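Local atomic coordinates of copper-containing nitrite reductase (Thermus scotoductus, PDB entry 6HBE), a protein that probably reduces nitrite to nitric oxide with electrons from a cytochrome c, working as a copper-containing homotrimer. Residues L381-G384 / E385-G388; G43-F46 / N47-S50. All blocks are in the same frame, centred on the assembly; numbering follows the deposited sequence. Where two conformers were deposited one is given.

Overall arrangement
Both contacts are local turns, and both lie beside copper-binding residues, but in different cupredoxin units of the chain. Contact 1 (381-388) is a loop between strands 370-375 and 393-398, in the plastocyanin/azurin-type part. Contact 2 (43-50) ends strand 39-46 in the multicopper oxidase part. Each is partly buried. Contact 1 has a more exposed side, with a salt bridge, and a buried side at Glu-385 and Thr-387. Contact 2 has no salt bridge across its segments; it has a weak bond to the Ser-45 hydroxyl and a bridging water. Their centres are about 22 Å apart and they do not touch. His-125 and Tyr-433 link their surroundings: both meet Glu-385 of contact 1 and Phe-44 of contact 2.

Contact 1 of 2, residues L381-G384 / E385-G388; sequences LLEG and ERTG
Glu-383 and Arg-386 form a salt bridge across a tight turn of the plastocyanin/azurin-type cupredoxin part. One carboxylate oxygen does the work. Glu-383 OE2 lies 2.5 Å from Arg-386 NH2, very nearly in the guanidinium plane. It also takes a weaker, more bent bond from Arg-386 NE. The carboxylate plane is turned 54° from the guanidinium, so this is not a flat two-oxygen pairing. The glutamate chain folds back at chi2 (65°), which brings its end to the arginine. Leu-382 CD1 sits over one face of the guanidinium, toward its rim, and also packs on Arg-386 CB at 3.9 Å.

Two backbone bonds close the turn, in which 385-386 is 3-10. Arg-386 N bonds to Glu-383 O at 3.0 Å. Thr-387 N bonds to Gly-384 O at 3.1 Å. Gly-384 has a positive phi where the chain enters the 3-10 segment.

Glu-385 turns away from the turn. Its OE1 is hydrogen-bonded to the Tyr-433 hydroxyl and to NE2 of His-125, a ligand of the type 1 copper. The bond to His-125 links the loop to the copper-binding region of the other cupredoxin part. Thr-387 OG1 has a second hydrogen-bond partner in Arg-389 N, just past the turn. With chi1 at -160°, the hydroxyl reaches back and donates to Leu-381 O at 2.6 Å, from above the carbonyl plane.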
# COMPACT_ATOMS: atom_id res chain seq x y z
N LEU C 381 10.75 -23.45 -6.93
CA LEU C 381 10.71 -24.86 -6.55
C LEU C 381 9.49 -25.58 -7.16
O LEU C 381 8.67 -24.96 -7.86
CB LEU C 381 10.66 -24.95 -5.03
CG LEU C 381 11.83 -24.28 -4.32
CD1 LEU C 381 11.54 -24.19 -2.83
CD2 LEU C 381 13.13 -25.05 -4.58
N LEU C 382 9.39 -26.89 -6.91
CA LEU C 382 8.26 -27.71 -7.38
C LEU C 382 8.12 -27.69 -8.94
O LEU C 382 9.13 -27.51 -9.64
CB LEU C 382 6.96 -27.32 -6.65
CG LEU C 382 7.04 -27.30 -5.12
CD1 LEU C 382 5.72 -26.86 -4.49
CD2 LEU C 382 7.45 -28.67 -4.57
N GLU C 383 6.92 -27.87 -9.47
CA GLU C 383 6.69 -27.92 -10.92
C GLU C 383 5.29 -27.49 -11.29
O GLU C 383 4.41 -27.40 -10.42
CB GLU C 383 6.94 -29.36 -11.44
CG GLU C 383 6.48 -30.48 -10.51
CD GLU C 383 4.98 -30.54 -10.29
OE1 GLU C 383 4.25 -30.66 -11.30
OE2 GLU C 383 4.54 -30.46 -9.11
N GLY C 384 5.09 -27.22 -12.58
CA GLY C 384 3.76 -26.91 -13.13
C GLY C 384 3.17 -25.65 -12.49
O GLY C 384 3.89 -24.67 -12.22
N GLU C 385 1.87 -25.71 -12.18
CA GLU C 385 1.19 -24.60 -11.49
C GLU C 385 1.68 -24.35 -10.07
O GLU C 385 1.35 -23.31 -9.48
CB GLU C 385 -0.34 -24.84 -11.49
CG GLU C 385 -0.97 -24.88 -12.87
CD GLU C 385 -0.74 -23.62 -13.66
OE1 GLU C 385 -0.83 -22.50 -13.07
OE2 GLU C 385 -0.50 -23.75 -14.88
N ARG C 386 2.48 -25.26 -9.51
CA ARG C 386 3.07 -25.04 -8.20
C ARG C 386 4.38 -24.24 -8.20
O ARG C 386 4.84 -23.85 -7.11
CB ARG C 386 3.24 -26.37 -7.46
CG ARG C 386 1.93 -27.11 -7.25
CD ARG C 386 2.07 -28.27 -6.29
NE ARG C 386 3.04 -29.24 -6.79
CZ ARG C 386 3.67 -30.15 -6.04
NH1 ARG C 386 3.42 -30.26 -4.75
NH2 ARG C 386 4.51 -30.99 -6.62
N THR C 387 4.94 -23.97 -9.39
CA THR C 387 6.24 -23.29 -9.53
C THR C 387 6.09 -21.92 -10.17
O THR C 387 5.13 -21.64 -10.92
CB THR C 387 7.29 -24.11 -10.35
OG1 THR C 387 8.61 -23.64 -10.08
CG2 THR C 387 7.06 -24.07 -11.84
N GLY C 388 7.03 -21.06 -9.83
CA GLY C 388 7.21 -19.76 -10.47
C GLY C 388 8.40 -19.67 -11.41
O GLY C 388 8.79 -18.56 -11.81

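Contact 2 of 2, residues G43-F46 / N47-S50; sequences GFSF and NDMS
Ser-45 and Phe-46 end strand 39-46, and Asn-47 to Met-49 carry the chain round the turn that follows. Asn-47 comes first, with its side chain folded back over the Phe-46 peptide. Its OD1 lies 3.2 Å from Phe-46 C and 3.6 Å from Phe-46 CB. The same oxygen accepts a bond from Glu-27 N, which ties the turn to strand 21-36.

Asp-48 is next. Its N gives a weak bond to Ser-45 OG, 3.0 Å away and bent to 126°. The serine hydroxyl lies between its own backbone N and carbonyl carbon (chi1 72°), and from there it faces the turn. Its stronger partner is the hydroxyl of Ser-31, which also bonds to Asp-48 OD1. Ser-31 therefore joins the strand end to the turn.

Met-49 meets the strand through its backbone: its O lies 3.5 Å from Ser-45 CB. A water bridges the two arms: it accepts from Phe-46 N at 3.0 Å and lies 2.7 Å from Met-49 O, to which it may donate.

The Phe-46 side chain ends away from the turn, close to Cys-115 and Gln-130, both ligands of the type 1 copper. Phe-46 to Met-49 form a type I' beta turn at the end of a cupredoxin strand beside that site.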
# COMPACT_ATOMS: atom_id res chain seq x y z
N GLY C 43 -9.89 -14.69 -16.17
CA GLY C 43 -9.24 -15.30 -15.02
C GLY C 43 -9.65 -16.73 -14.78
O GLY C 43 -9.95 -17.47 -15.72
N PHE C 44 -9.63 -17.14 -13.52
CA PHE C 44 -10.04 -18.46 -13.09
C PHE C 44 -11.20 -18.32 -12.09
O PHE C 44 -11.26 -17.32 -11.36
CB PHE C 44 -8.90 -19.20 -12.37
CG PHE C 44 -7.66 -19.44 -13.22
CD1 PHE C 44 -7.72 -20.26 -14.35
CD2 PHE C 44 -6.41 -18.90 -12.85
CE1 PHE C 44 -6.59 -20.50 -15.14
CE2 PHE C 44 -5.27 -19.14 -13.63
CZ PHE C 44 -5.36 -19.94 -14.77
N SER C 45 -12.08 -19.33 -12.03
CA SER C 45 -13.21 -19.33 -11.09
C SER C 45 -13.48 -20.70 -10.46
O SER C 45 -12.87 -21.73 -10.87
CB SER C 45 -14.49 -18.87 -11.79
OG SER C 45 -14.97 -19.86 -12.68
N PHE C 46 -14.34 -20.69 -9.46
CA PHE C 46 -15.14 -21.85 -9.09
C PHE C 46 -16.57 -21.62 -9.61
O PHE C 46 -17.20 -20.59 -9.30
CB PHE C 46 -15.16 -22.07 -7.60
CG PHE C 46 -13.82 -22.46 -7.02
CD1 PHE C 46 -13.31 -23.72 -7.23
CD2 PHE C 46 -13.06 -21.52 -6.32
CE1 PHE C 46 -12.07 -24.07 -6.72
CE2 PHE C 46 -11.83 -21.87 -5.81
CZ PHE C 46 -11.33 -23.14 -6.01
N ASN C 47 -17.04 -22.55 -10.44
CA ASN C 47 -18.42 -22.55 -10.95
C ASN C 47 -18.82 -21.34 -11.78
O ASN C 47 -19.99 -20.94 -11.78
CB ASN C 47 -19.41 -22.74 -9.81
CG ASN C 47 -19.12 -23.98 -8.98
OD1 ASN C 47 -18.02 -24.18 -8.43
ND2 ASN C 47 -20.12 -24.82 -8.86
N ASP C 48 -17.86 -20.77 -12.48
CA ASP C 48 -18.07 -19.69 -13.43
C ASP C 48 -18.56 -18.34 -12.83
O ASP C 48 -19.22 -17.56 -13.51
CB ASP C 48 -19.01 -20.20 -14.52
CG ASP C 48 -18.74 -19.59 -15.90
OD1 ASP C 48 -17.56 -19.44 -16.32
OD2 ASP C 48 -19.75 -19.32 -16.59
N MET C 49 -18.25 -18.10 -11.55
CA MET C 49 -18.56 -16.84 -10.83
C MET C 49 -17.35 -16.42 -9.99
O MET C 49 -16.65 -17.29 -9.47
CB MET C 49 -19.78 -17.00 -9.92
CG MET C 49 -19.94 -18.37 -9.26
SD MET C 49 -21.47 -18.59 -8.32
CE MET C 49 -22.63 -17.74 -9.39
N SER C 50 -17.11 -15.11 -9.85
CA SER C 50 -16.08 -14.58 -8.91
C SER C 50 -16.67 -13.35 -8.18
O SER C 50 -16.91 -12.34 -8.82
CB SER C 50 -14.81 -14.19 -9.66
OG SER C 50 -13.82 -13.73 -8.73
O HOH W 1 -14.52 -18.10 -8.01